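Local coordinates for uncharacterized protein (Bacillus thuringiensis serovar kurstaki, PDB 4XE7) that is a bacterial actin-like protein of the ParM type, captured here without nucleotide, that probably polymerises into cytoskeletal filaments to segregate plasmid DNA, at residues V75-S79 with N80-G84; G250-K254 with K255-N259; R306-M309 with P310-K314; N367-G371 with G372-F376; Y407-A410 with N411-Q415. One frame throughout, in Å; residues are numbered along the deposited sequence.

Contact 1 of 5, residues V75-S79 with N80-G84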
loop_
_atom_site.group_PDB
_atom_site.type_symbol
_atom_site.label_atom_id
_atom_site.label_comp_id
_atom_site.label_asym_id
_atom_site.label_seq_id
_atom_site.Cartn_x
_atom_site.Cartn_y
_atom_site.Cartn_z
ATOM N N VAL A 75 -16.991 13.811 -4.757
ATOM C CA VAL A 75 -18.033 12.848 -5.104
ATOM C C VAL A 75 -19.318 13.006 -4.320
ATOM O O VAL A 75 -19.335 13.557 -3.214
ATOM C CB VAL A 75 -17.522 11.405 -4.916
ATOM C CG1 VAL A 75 -16.343 11.155 -5.836
ATOM C CG2 VAL A 75 -17.118 11.167 -3.458
ATOM N N ARG A 76 -20.405 12.535 -4.922
ATOM C CA ARG A 76 -21.658 12.348 -4.217
ATOM C C ARG A 76 -21.912 10.851 -4.055
ATOM O O ARG A 76 -21.988 10.119 -5.044
ATOM C CB ARG A 76 -22.813 13.007 -4.974
ATOM C CG ARG A 76 -24.155 12.757 -4.357
ATOM C CD ARG A 76 -24.320 13.573 -3.090
ATOM N NE ARG A 76 -25.594 13.290 -2.440
ATOM C CZ ARG A 76 -26.750 13.852 -2.783
ATOM N NH1 ARG A 76 -26.799 14.735 -3.769
ATOM N NH2 ARG A 76 -27.854 13.529 -2.140
ATOM N N ILE A 77 -22.032 10.398 -2.814
ATOM C CA ILE A 77 -22.238 8.976 -2.545
ATOM C C ILE A 77 -23.589 8.714 -1.889
ATOM O O ILE A 77 -23.852 9.155 -0.763
ATOM C CB ILE A 77 -21.129 8.410 -1.661
ATOM C CG1 ILE A 77 -19.795 8.525 -2.397
ATOM C CG2 ILE A 77 -21.434 6.949 -1.270
ATOM C CD1 ILE A 77 -18.582 8.086 -1.587
ATOM N N ILE A 78 -24.436 7.993 -2.616
ATOM C CA ILE A 78 -25.744 7.546 -2.134
ATOM C C ILE A 78 -25.707 6.090 -1.677
ATOM O O ILE A 78 -25.594 5.184 -2.499
ATOM C CB ILE A 78 -26.815 7.680 -3.232
ATOM C CG1 ILE A 78 -26.696 9.040 -3.923
ATOM C CG2 ILE A 78 -28.213 7.455 -2.657
ATOM C CD1 ILE A 78 -26.951 10.195 -3.008
ATOM N N SER A 79 -25.818 5.871 -0.373
ATOM C CA SER A 79 -25.695 4.542 0.201
ATOM C C SER A 79 -26.420 4.454 1.542
ATOM O O SER A 79 -26.346 5.381 2.346
ATOM C CB SER A 79 -24.205 4.181 0.377
ATOM O OG SER A 79 -24.025 3.010 1.165
ATOM N N ASN A 80 -27.100 3.337 1.793
ATOM C CA ASN A 80 -27.713 3.110 3.108
ATOM C C ASN A 80 -26.696 2.712 4.182
ATOM O O ASN A 80 -27.032 2.649 5.364
ATOM C CB ASN A 80 -28.818 2.054 3.013
ATOM C CG ASN A 80 -29.974 2.512 2.149
ATOM O OD1 ASN A 80 -30.293 3.705 2.086
ATOM N ND2 ASN A 80 -30.608 1.566 1.472
ATOM N N SER A 81 -25.448 2.484 3.772
ATOM C CA SER A 81 -24.349 2.318 4.718
ATOM C C SER A 81 -23.979 3.644 5.390
ATOM O O SER A 81 -23.406 3.650 6.473
ATOM C CB SER A 81 -23.114 1.744 4.005
ATOM O OG SER A 81 -23.496 0.654 3.192
ATOM N N LEU A 82 -24.257 4.757 4.714
ATOM C CA LEU A 82 -24.051 6.093 5.286
ATOM C C LEU A 82 -25.321 6.604 5.963
ATOM O O LEU A 82 -26.427 6.260 5.552
ATOM C CB LEU A 82 -23.625 7.092 4.211
ATOM C CG LEU A 82 -22.324 6.840 3.469
ATOM C CD1 LEU A 82 -22.148 7.888 2.369
ATOM C CD2 LEU A 82 -21.165 6.859 4.435
ATOM N N ASP A 83 -25.172 7.438 6.983
ATOM C CA ASP A 83 -26.353 8.003 7.649
ATOM C C ASP A 83 -26.995 9.045 6.713
ATOM O O ASP A 83 -26.394 9.400 5.690
ATOM C CB ASP A 83 -25.972 8.588 9.024
ATOM C CG ASP A 83 -25.469 10.044 8.967
ATOM O OD1 ASP A 83 -24.903 10.489 7.949
ATOM O OD2 ASP A 83 -25.626 10.752 9.985
ATOM N N GLY A 84 -28.197 9.521 7.038
ATOM C CA GLY A 84 -28.882 10.486 6.183
ATOM C C GLY A 84 -28.095 11.741 5.807
ATOM O O GLY A 84 -28.141 12.197 4.666
#

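Contact 2 of 5, residues G250-K254 with K255-N259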
loop_
_atom_site.group_PDB
_atom_site.type_symbol
_atom_site.label_atom_id
_atom_site.label_comp_id
_atom_site.label_asym_id
_atom_site.label_seq_id
_atom_site.Cartn_x
_atom_site.Cartn_y
_atom_site.Cartn_z
ATOM N N GLY A 250 -2.793 -20.015 12.253
ATOM C CA GLY A 250 -3.661 -19.006 11.670
ATOM C C GLY A 250 -4.055 -17.860 12.582
ATOM O O GLY A 250 -5.004 -17.131 12.297
ATOM N N GLU A 251 -3.325 -17.697 13.680
ATOM C CA GLU A 251 -3.564 -16.599 14.612
ATOM C C GLU A 251 -2.280 -15.854 14.936
ATOM O O GLU A 251 -1.210 -16.461 15.055
ATOM C CB GLU A 251 -4.165 -17.102 15.926
ATOM C CG GLU A 251 -5.568 -17.676 15.857
ATOM C CD GLU A 251 -6.041 -18.162 17.222
ATOM O OE1 GLU A 251 -6.014 -17.361 18.183
ATOM O OE2 GLU A 251 -6.423 -19.344 17.340
ATOM N N LEU A 252 -2.394 -14.544 15.116
ATOM C CA LEU A 252 -1.279 -13.754 15.607
ATOM C C LEU A 252 -0.960 -14.099 17.061
ATOM O O LEU A 252 -1.845 -14.077 17.897
ATOM C CB LEU A 252 -1.591 -12.262 15.484
ATOM C CG LEU A 252 -0.543 -11.331 16.095
ATOM C CD1 LEU A 252 0.688 -11.319 15.217
ATOM C CD2 LEU A 252 -1.120 -9.932 16.268
ATOM N N ASN A 253 0.298 -14.422 17.352
ATOM C CA ASN A 253 0.770 -14.601 18.729
ATOM C C ASN A 253 1.180 -13.249 19.330
ATOM O O ASN A 253 2.251 -12.725 19.025
ATOM C CB ASN A 253 1.950 -15.591 18.762
ATOM C CG ASN A 253 2.426 -15.917 20.177
ATOM O OD1 ASN A 253 2.406 -15.077 21.079
ATOM N ND2 ASN A 253 2.872 -17.158 20.368
ATOM N N LYS A 254 0.341 -12.690 20.195
ATOM C CA LYS A 254 0.583 -11.347 20.727
ATOM C C LYS A 254 1.788 -11.286 21.662
ATOM O O LYS A 254 2.494 -10.273 21.710
ATOM C CB LYS A 254 -0.658 -10.836 21.461
ATOM C CG LYS A 254 -1.869 -10.666 20.567
ATOM C CD LYS A 254 -3.066 -10.134 21.349
ATOM C CE LYS A 254 -4.247 -9.904 20.425
ATOM N NZ LYS A 254 -3.787 -9.425 19.087
ATOM N N LYS A 255 2.011 -12.362 22.413
ATOM C CA LYS A 255 3.121 -12.414 23.369
ATOM C C LYS A 255 4.491 -12.288 22.689
ATOM O O LYS A 255 5.328 -11.467 23.073
ATOM C CB LYS A 255 3.070 -13.719 24.172
ATOM C CG LYS A 255 1.933 -13.814 25.169
ATOM C CD LYS A 255 2.096 -15.071 26.011
ATOM C CE LYS A 255 1.244 -15.017 27.261
ATOM N NZ LYS A 255 1.406 -16.279 28.034
ATOM N N LEU A 256 4.705 -13.112 21.675
ATOM C CA LEU A 256 5.981 -13.144 20.974
ATOM C C LEU A 256 6.127 -11.989 19.994
ATOM O O LEU A 256 7.208 -11.433 19.843
ATOM C CB LEU A 256 6.136 -14.481 20.256
ATOM C CG LEU A 256 6.343 -15.625 21.247
ATOM C CD1 LEU A 256 6.422 -16.966 20.537
ATOM C CD2 LEU A 256 7.607 -15.371 22.046
ATOM N N SER A 257 5.035 -11.625 19.332
ATOM C CA SER A 257 5.068 -10.541 18.363
ATOM C C SER A 257 5.387 -9.209 19.036
ATOM O O SER A 257 5.044 -8.974 20.200
ATOM C CB SER A 257 3.743 -10.440 17.605
ATOM O OG SER A 257 3.416 -11.678 16.992
ATOM N N THR A 258 6.055 -8.341 18.295
ATOM C CA THR A 258 6.493 -7.078 18.850
ATOM C C THR A 258 6.850 -6.108 17.727
ATOM O O THR A 258 6.719 -6.430 16.543
ATOM C CB THR A 258 7.694 -7.289 19.791
ATOM O OG1 THR A 258 8.032 -6.055 20.432
ATOM C CG2 THR A 258 8.895 -7.799 19.005
ATOM N N ASN A 259 7.280 -4.910 18.091
ATOM C CA ASN A 259 7.662 -3.925 17.092
ATOM C C ASN A 259 8.762 -3.053 17.650
ATOM O O ASN A 259 8.778 -2.781 18.848
ATOM C CB ASN A 259 6.464 -3.076 16.671
ATOM C CG ASN A 259 5.810 -2.380 17.841
ATOM O OD1 ASN A 259 6.297 -1.351 18.315
ATOM N ND2 ASN A 259 4.699 -2.936 18.319
HETATM O O HOH W 1 4.573 -8.930 22.675
#

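Contact 3 of 5, residues R306-M309 with P310-K314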
loop_
_atom_site.group_PDB
_atom_site.type_symbol
_atom_site.label_atom_id
_atom_site.label_comp_id
_atom_site.label_asym_id
_atom_site.label_seq_id
_atom_site.Cartn_x
_atom_site.Cartn_y
_atom_site.Cartn_z
ATOM N N ARG A 306 14.156 8.085 -6.832
ATOM C CA ARG A 306 15.014 8.471 -7.966
ATOM C C ARG A 306 16.337 7.699 -8.053
ATOM O O ARG A 306 16.748 7.283 -9.139
ATOM C CB ARG A 306 15.324 9.975 -7.921
ATOM C CG ARG A 306 14.266 10.845 -8.568
ATOM C CD ARG A 306 14.344 12.259 -8.046
ATOM N NE ARG A 306 15.583 12.899 -8.448
ATOM C CZ ARG A 306 16.323 13.656 -7.650
ATOM N NH1 ARG A 306 15.948 13.876 -6.401
ATOM N NH2 ARG A 306 17.438 14.197 -8.110
ATOM N N LEU A 307 17.013 7.536 -6.920
ATOM C CA LEU A 307 18.328 6.905 -6.918
ATOM C C LEU A 307 18.278 5.398 -6.675
ATOM O O LEU A 307 18.846 4.626 -7.457
ATOM C CB LEU A 307 19.240 7.551 -5.864
ATOM C CG LEU A 307 20.697 7.051 -5.861
ATOM C CD1 LEU A 307 21.371 7.333 -7.203
ATOM C CD2 LEU A 307 21.510 7.677 -4.733
ATOM N N VAL A 308 17.612 4.973 -5.597
ATOM C CA VAL A 308 17.728 3.581 -5.145
ATOM C C VAL A 308 16.901 2.582 -5.955
ATOM O O VAL A 308 17.427 1.550 -6.381
ATOM C CB VAL A 308 17.330 3.450 -3.666
ATOM C CG1 VAL A 308 17.106 1.967 -3.268
ATOM C CG2 VAL A 308 18.376 4.126 -2.774
ATOM N N MET A 309 15.619 2.890 -6.160
ATOM C CA MET A 309 14.669 1.927 -6.729
ATOM C C MET A 309 15.052 1.416 -8.123
ATOM O O MET A 309 14.931 0.223 -8.363
ATOM C CB MET A 309 13.246 2.511 -6.780
ATOM C CG MET A 309 12.414 2.283 -5.523
ATOM S SD MET A 309 12.483 0.579 -4.886
ATOM C CE MET A 309 13.156 0.916 -3.272
ATOM N N PRO A 310 15.492 2.302 -9.045
ATOM C CA PRO A 310 15.882 1.753 -10.351
ATOM C C PRO A 310 16.979 0.693 -10.257
ATOM O O PRO A 310 16.899 -0.330 -10.930
ATOM C CB PRO A 310 16.378 2.991 -11.119
ATOM C CG PRO A 310 15.577 4.117 -10.531
ATOM C CD PRO A 310 15.507 3.780 -9.057
ATOM N N GLU A 311 17.968 0.910 -9.400
ATOM C CA GLU A 311 19.038 -0.071 -9.260
ATOM C C GLU A 311 18.572 -1.382 -8.594
ATOM O O GLU A 311 18.875 -2.477 -9.082
ATOM C CB GLU A 311 20.204 0.544 -8.487
ATOM C CG GLU A 311 21.003 1.573 -9.291
ATOM C CD GLU A 311 21.578 1.026 -10.612
ATOM O OE1 GLU A 311 22.403 0.076 -10.598
ATOM O OE2 GLU A 311 21.215 1.566 -11.680
ATOM N N VAL A 312 17.830 -1.282 -7.498
ATOM C CA VAL A 312 17.312 -2.472 -6.821
ATOM C C VAL A 312 16.433 -3.333 -7.753
ATOM O O VAL A 312 16.469 -4.562 -7.687
ATOM C CB VAL A 312 16.509 -2.078 -5.530
ATOM C CG1 VAL A 312 15.820 -3.289 -4.899
ATOM C CG2 VAL A 312 17.430 -1.421 -4.518
ATOM N N GLU A 313 15.667 -2.697 -8.632
ATOM C CA GLU A 313 14.851 -3.446 -9.590
ATOM C C GLU A 313 15.727 -4.324 -10.460
ATOM O O GLU A 313 15.411 -5.489 -10.705
ATOM C CB GLU A 313 14.034 -2.500 -10.477
ATOM C CG GLU A 313 12.845 -1.851 -9.800
ATOM C CD GLU A 313 12.046 -0.978 -10.755
ATOM O OE1 GLU A 313 12.270 -1.078 -11.983
ATOM O OE2 GLU A 313 11.191 -0.196 -10.281
ATOM N N LYS A 314 16.837 -3.751 -10.924
ATOM C CA LYS A 314 17.801 -4.478 -11.737
ATOM C C LYS A 314 18.439 -5.603 -10.948
ATOM O O LYS A 314 18.699 -6.669 -11.492
ATOM C CB LYS A 314 18.893 -3.545 -12.253
ATOM C CG LYS A 314 18.411 -2.377 -13.090
ATOM C CD LYS A 314 19.624 -1.593 -13.543
ATOM C CE LYS A 314 19.279 -0.270 -14.137
ATOM N NZ LYS A 314 20.534 0.505 -14.355
#

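Contact 4 of 5, residues N367-G371 with G372-F376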
loop_
_atom_site.group_PDB
_atom_site.type_symbol
_atom_site.label_atom_id
_atom_site.label_comp_id
_atom_site.label_asym_id
_atom_site.label_seq_id
_atom_site.Cartn_x
_atom_site.Cartn_y
_atom_site.Cartn_z
ATOM N N ASN A 367 10.522 -17.726 7.835
ATOM C CA ASN A 367 10.800 -16.367 8.280
ATOM C C ASN A 367 10.740 -15.404 7.088
ATOM O O ASN A 367 11.591 -15.445 6.203
ATOM C CB ASN A 367 12.155 -16.315 9.000
ATOM C CG ASN A 367 12.304 -15.082 9.886
ATOM O OD1 ASN A 367 11.326 -14.381 10.167
ATOM N ND2 ASN A 367 13.536 -14.799 10.311
ATOM N N ILE A 368 9.713 -14.552 7.067
ATOM C CA ILE A 368 9.417 -13.725 5.900
ATOM C C ILE A 368 9.693 -12.239 6.135
ATOM O O ILE A 368 9.383 -11.726 7.204
ATOM C CB ILE A 368 7.935 -13.901 5.482
ATOM C CG1 ILE A 368 7.600 -15.389 5.375
ATOM C CG2 ILE A 368 7.659 -13.165 4.169
ATOM C CD1 ILE A 368 6.133 -15.700 5.064
ATOM N N VAL A 369 10.277 -11.552 5.141
ATOM C CA VAL A 369 10.442 -10.106 5.217
ATOM C C VAL A 369 9.583 -9.425 4.162
ATOM O O VAL A 369 9.435 -9.923 3.048
ATOM C CB VAL A 369 11.914 -9.662 5.055
ATOM C CG1 VAL A 369 12.737 -10.146 6.229
ATOM C CG2 VAL A 369 12.515 -10.152 3.711
ATOM N N VAL A 370 8.979 -8.303 4.541
ATOM C CA VAL A 370 8.194 -7.483 3.622
ATOM C C VAL A 370 8.456 -6.056 3.999
ATOM O O VAL A 370 9.056 -5.806 5.044
ATOM C CB VAL A 370 6.666 -7.773 3.693
ATOM C CG1 VAL A 370 6.384 -9.214 3.361
ATOM C CG2 VAL A 370 6.124 -7.431 5.061
ATOM N N GLY A 371 8.013 -5.116 3.161
ATOM C CA GLY A 371 8.105 -3.707 3.492
ATOM C C GLY A 371 9.188 -3.030 2.675
ATOM O O GLY A 371 10.018 -3.711 2.093
ATOM N N GLY A 372 9.181 -1.695 2.654
ATOM C CA GLY A 372 10.157 -0.906 1.922
ATOM C C GLY A 372 11.597 -1.120 2.375
ATOM O O GLY A 372 12.531 -0.901 1.606
ATOM N N GLY A 373 11.774 -1.534 3.624
ATOM C CA GLY A 373 13.090 -1.836 4.163
ATOM C C GLY A 373 13.782 -2.985 3.435
ATOM O O GLY A 373 15.006 -3.035 3.345
ATOM N N VAL A 374 13.003 -3.929 2.920
ATOM C CA VAL A 374 13.583 -5.034 2.164
ATOM C C VAL A 374 14.204 -4.515 0.873
ATOM O O VAL A 374 15.246 -5.002 0.426
ATOM C CB VAL A 374 12.538 -6.112 1.848
ATOM C CG1 VAL A 374 13.157 -7.261 1.106
ATOM C CG2 VAL A 374 11.911 -6.631 3.138
ATOM N N LEU A 375 13.565 -3.505 0.298
ATOM C CA LEU A 375 14.037 -2.889 -0.930
ATOM C C LEU A 375 15.312 -2.091 -0.685
ATOM O O LEU A 375 16.256 -2.176 -1.455
ATOM C CB LEU A 375 12.957 -1.981 -1.506
ATOM C CG LEU A 375 11.589 -2.618 -1.765
ATOM C CD1 LEU A 375 10.565 -1.539 -2.109
ATOM C CD2 LEU A 375 11.666 -3.656 -2.865
ATOM N N PHE A 376 15.328 -1.310 0.386
ATOM C CA PHE A 376 16.525 -0.559 0.756
ATOM C C PHE A 376 17.695 -1.494 1.092
ATOM O O PHE A 376 18.842 -1.278 0.642
ATOM C CB PHE A 376 16.223 0.366 1.946
ATOM C CG PHE A 376 17.423 1.139 2.442
ATOM C CD1 PHE A 376 17.988 2.145 1.667
ATOM C CD2 PHE A 376 17.977 0.865 3.679
ATOM C CE1 PHE A 376 19.091 2.853 2.120
ATOM C CE2 PHE A 376 19.069 1.581 4.148
ATOM C CZ PHE A 376 19.630 2.576 3.363
#

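Contact 5 of 5, residues Y407-A410 with N411-Q415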
loop_
_atom_site.group_PDB
_atom_site.type_symbol
_atom_site.label_atom_id
_atom_site.label_comp_id
_atom_site.label_asym_id
_atom_site.label_seq_id
_atom_site.Cartn_x
_atom_site.Cartn_y
_atom_site.Cartn_z
ATOM N N TYR A 407 -6.603 -10.459 -0.258
ATOM C CA TYR A 407 -8.054 -10.434 -0.359
ATOM C C TYR A 407 -8.480 -10.700 -1.807
ATOM O O TYR A 407 -9.352 -11.525 -2.057
ATOM C CB TYR A 407 -8.615 -9.097 0.142
ATOM C CG TYR A 407 -8.313 -8.792 1.609
ATOM C CD1 TYR A 407 -7.855 -9.792 2.462
ATOM C CD2 TYR A 407 -8.471 -7.507 2.129
ATOM C CE1 TYR A 407 -7.579 -9.535 3.789
ATOM C CE2 TYR A 407 -8.195 -7.234 3.482
ATOM C CZ TYR A 407 -7.754 -8.264 4.298
ATOM O OH TYR A 407 -7.462 -8.049 5.627
ATOM N N LEU A 408 -7.851 -10.013 -2.765
ATOM C CA LEU A 408 -8.225 -10.173 -4.173
ATOM C C LEU A 408 -8.095 -11.640 -4.622
ATOM O O LEU A 408 -9.014 -12.198 -5.223
ATOM C CB LEU A 408 -7.369 -9.262 -5.073
ATOM C CG LEU A 408 -7.492 -9.439 -6.596
ATOM C CD1 LEU A 408 -8.937 -9.279 -7.086
ATOM C CD2 LEU A 408 -6.570 -8.474 -7.344
ATOM N N ILE A 409 -6.955 -12.262 -4.331
ATOM C CA ILE A 409 -6.754 -13.675 -4.675
ATOM C C ILE A 409 -7.815 -14.583 -4.017
ATOM O O ILE A 409 -8.360 -15.485 -4.664
ATOM C CB ILE A 409 -5.339 -14.142 -4.272
ATOM C CG1 ILE A 409 -4.289 -13.397 -5.106
ATOM C CG2 ILE A 409 -5.173 -15.658 -4.443
ATOM C CD1 ILE A 409 -2.935 -13.300 -4.428
ATOM N N ALA A 410 -8.106 -14.336 -2.741
ATOM C CA ALA A 410 -9.149 -15.070 -2.035
ATOM C C ALA A 410 -10.476 -14.867 -2.747
ATOM O O ALA A 410 -11.249 -15.812 -2.927
ATOM C CB ALA A 410 -9.250 -14.616 -0.571
ATOM N N ASN A 411 -10.727 -13.632 -3.174
ATOM C CA ASN A 411 -11.962 -13.314 -3.889
ATOM C C ASN A 411 -12.084 -14.059 -5.226
ATOM O O ASN A 411 -13.150 -14.562 -5.559
ATOM C CB ASN A 411 -12.061 -11.806 -4.116
ATOM C CG ASN A 411 -13.501 -11.331 -4.259
ATOM O OD1 ASN A 411 -14.446 -12.122 -4.157
ATOM N ND2 ASN A 411 -13.675 -10.035 -4.494
ATOM N N LEU A 412 -10.994 -14.127 -5.989
ATOM C CA LEU A 412 -10.997 -14.862 -7.254
ATOM C C LEU A 412 -11.269 -16.344 -7.006
ATOM O O LEU A 412 -12.121 -16.952 -7.664
ATOM C CB LEU A 412 -9.668 -14.679 -8.001
ATOM C CG LEU A 412 -9.532 -15.502 -9.286
ATOM C CD1 LEU A 412 -10.655 -15.174 -10.261
ATOM C CD2 LEU A 412 -8.176 -15.275 -9.946
ATOM N N LEU A 413 -10.558 -16.921 -6.040
ATOM C CA LEU A 413 -10.739 -18.330 -5.703
ATOM C C LEU A 413 -12.182 -18.627 -5.273
ATOM O O LEU A 413 -12.773 -19.636 -5.672
ATOM C CB LEU A 413 -9.756 -18.740 -4.612
ATOM C CG LEU A 413 -8.291 -18.806 -5.047
ATOM C CD1 LEU A 413 -7.371 -18.895 -3.825
ATOM C CD2 LEU A 413 -8.069 -19.992 -5.981
ATOM N N GLU A 414 -12.754 -17.729 -4.484
ATOM C CA GLU A 414 -14.157 -17.836 -4.099
ATOM C C GLU A 414 -15.111 -17.829 -5.308
ATOM O O GLU A 414 -16.030 -18.652 -5.385
ATOM C CB GLU A 414 -14.522 -16.707 -3.135
ATOM C CG GLU A 414 -15.977 -16.703 -2.710
ATOM C CD GLU A 414 -16.416 -18.031 -2.115
ATOM O OE1 GLU A 414 -15.620 -18.659 -1.381
ATOM O OE2 GLU A 414 -17.559 -18.448 -2.392
ATOM N N GLN A 415 -14.894 -16.923 -6.257
ATOM C CA GLN A 415 -15.781 -16.841 -7.429
ATOM C C GLN A 415 -15.623 -18.060 -8.335
ATOM O O GLN A 415 -16.604 -18.531 -8.924
ATOM C CB GLN A 415 -15.523 -15.564 -8.236
ATOM C CG GLN A 415 -15.507 -14.317 -7.407
ATOM C CD GLN A 415 -16.749 -14.205 -6.551
ATOM O OE1 GLN A 415 -17.857 -14.287 -7.056
ATOM N NE2 GLN A 415 -16.566 -14.035 -5.248
#

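Contact 1 of 5, residues V75-S79 with N80-G84
S79 grips L82 and S81 through two different oxygens where strand 73-79 ends in a type I beta turn, S79 to L82, before helix 84-88. The carbonyl O of S79 takes the L82 N-H at 3.2 Å; at a C=O...N angle of only 112° the donor stands well above the carbonyl plane. The hydroxyl adds an ST turn inside this beta turn: S79 OG accepts S81 N at 3.0 Å, with an N-H...O angle of 147°. It can do so because chi1 of 169° turns OG away from its own N and beside its carbonyl carbon, facing the chain ahead. OG has a second partner in H175 ND1 on strand 173-179, while S81 OG donates to M170 O, so both buried hydroxyls are tied to neighbouring parts of the fold. Next to the turn, L82 and I77 cross at about a right angle. One L82 branch does the touching: CD1 lies 3.8 Å from I77 CG2 and 3.8 Å from I77 O.

Contact 2 of 5, residues G250-K254 with K255-N259
The chain doubles back between N253 and S257, where S257 N donates to N253 O at 3.0 Å and closes an i to i+4 turn. That carbonyl oxygen is gripped twice, for S257 OG also donates to N253 O, at 2.6 Å and from above the carbonyl plane. The serine chi1 of -55° lays OG beside the backbone N, so that both donors converge on N253 O; the same OG is further bonded to F246 N of strand 242-248. L252 closes in on the hydroxyl with one methyl, its CD1 lying 3.3 Å from S257 OG. N253 and T258 pair through their backbones with F246 and N244 of that strand, so K254 to S257 form an excursion from strand 251-260, which pairs in a beta hairpin with strand 242-248 and is outermost in its sheet, the turn holding the two pairing points together. The amide of N253 reaches forward over it: OD1 accepts L256 N at 3.1 Å, nearly straight at 171°, although the donor stands 56° out of the amide plane. The amide nitrogen rests on the leucine instead, ND2 being 3.6 Å from L256 CD1, and the two side chains cross obliquely. A water lies 2.7 Å from K254 O, near S257 O as well.

Contact 3 of 5, residues R306-M309 with P310-K314
V308 and V312, one helical turn apart, lie side by side and point the same way. The branches that meet are V308 CG1, which its chi1 of 166° sets anti to the backbone N, and V312 CG2, which lies beside its own N, with 3.6 Å between V308 CG1 and V312 CG2. The backbone bond spans the same turn, V312 N donating to V308 O at 3.1 Å and 173°, and F303 of the same helix and M344 of helix 337-362 pack on the V308 side chain. P310 presents its ring quite differently. Its CD lies 3.5 Å from M309 CB, a close approach that comes largely from the peptide link between the two residues, and its CG lies 3.7 Å from R306 O, the carbonyl four residues back where a helical N-H would normally bond. Having no hydrogen on its N, the proline cannot supply that bond; the i to i+4 pattern is re-established from V312 N on V308 O, and E313 N follows on M309 O at 3.0 Å. Farther round, the extended chain of K314 brings NZ into a salt bridge with the bent E311 side chain, meeting OE2 at 3.0 Å on the syn side and 28° out of the carboxylate plane. The other oxygen, E311 OE1, is held by Y321 OH and T324 N. A wider pi-type turn at 306-308 followed by an interrupted bond at P310 is consistent with a proline kink, here within helix 300-317.

Contact 4 of 5, residues N367-G371 with G372-F376
V374 packs back onto V369 across a glycine-rich turn between strand 366-370 and helix 372-376: G371 links the strand to the helix, and G372 and G373 lie about its start. In actin-like proteins a comparable glycine-rich turn lines the nucleotide cleft, and a similar role here is probable, though this structure has no nucleotide bound. In the first shell, V374 CG2 makes the closest side-chain approach: it lies 3.6 Å from V369 CB and 3.5 Å from V370 O. The V369 side chain offers its CG2 methyl as well, which chi1 of -66° wedges between the backbone N and the carbonyl carbon. The next shell is backbone. V374 N donates to G371 O at 3.1 Å, from 51° above the carbonyl plane, and helps to set the start of the helix beside the strand end. G371, which has no side chain, makes the link with a positive phi of 107°. Farther out, L355 covers V369, while L237, L392 and I396 surround V374. The strand is held by N235, whose ND2 bonds I368 O, and by L355 O, which receives N367 ND2. On the helix side, F376 stacks edge-to-face with Y347, and its backbone is anchored one turn back, F376 N donating to G372 O at 3.1 Å.

Contact 5 of 5, residues Y407-A410 with N411-Q415
N411 folds against Y407 and L408 on the buried flank of helix 402-418, where L12 packs on its side chain; its CB sits 3.3 Å from L408 O and 3.4 Å from Y407 O. The helical bond N411 N to Y407 O is short, 2.8 Å, and L412 N follows on L408 O at 2.9 Å. The opposite character appears at L413, an exposed residue. It lies alongside I409, both pointing the same way, but their nearest methyls, L413 CD1 and I409 CG2, come only to 4.0 Å. On the close side the N411 amide is swung away from its own N by chi1 of -154° and leaves the helix: ND2 donates to both G13 O and P149 O. The remaining oxygen, OD1, is reached by Q415 NE2 at 3.1 Å in a weak bond. Two backbone carbonyls, G13 O and P149 O, on ND2 imply a probably well-defined amide orientation, which ties the helix to the chain around G13 and P149.

Contacts 1, 4 and 5 are largely buried, contact 3 partly so, and contact 2 lies at the surface. Contacts 3 and 4 touch directly: M309 CE packs on L375 CB at 3.4 Å, joining helix 300-317 to helix 372-376. Contacts 2 and 4 both belong to the five-stranded sheet, the former on its edge strand and the latter at the end of an inner one, their centres about 18 Å apart. Contact 1 stands apart on the eight-stranded sheet, across the chain's centre from contacts 3 and 4. Chemistry follows place: hydroxyls and an amide hold the turns of 1 and 2, valine contacts recur in 3 and 4, with a proline kink and a salt bridge in 3, and in 5 a buried amide links its helix to other segments.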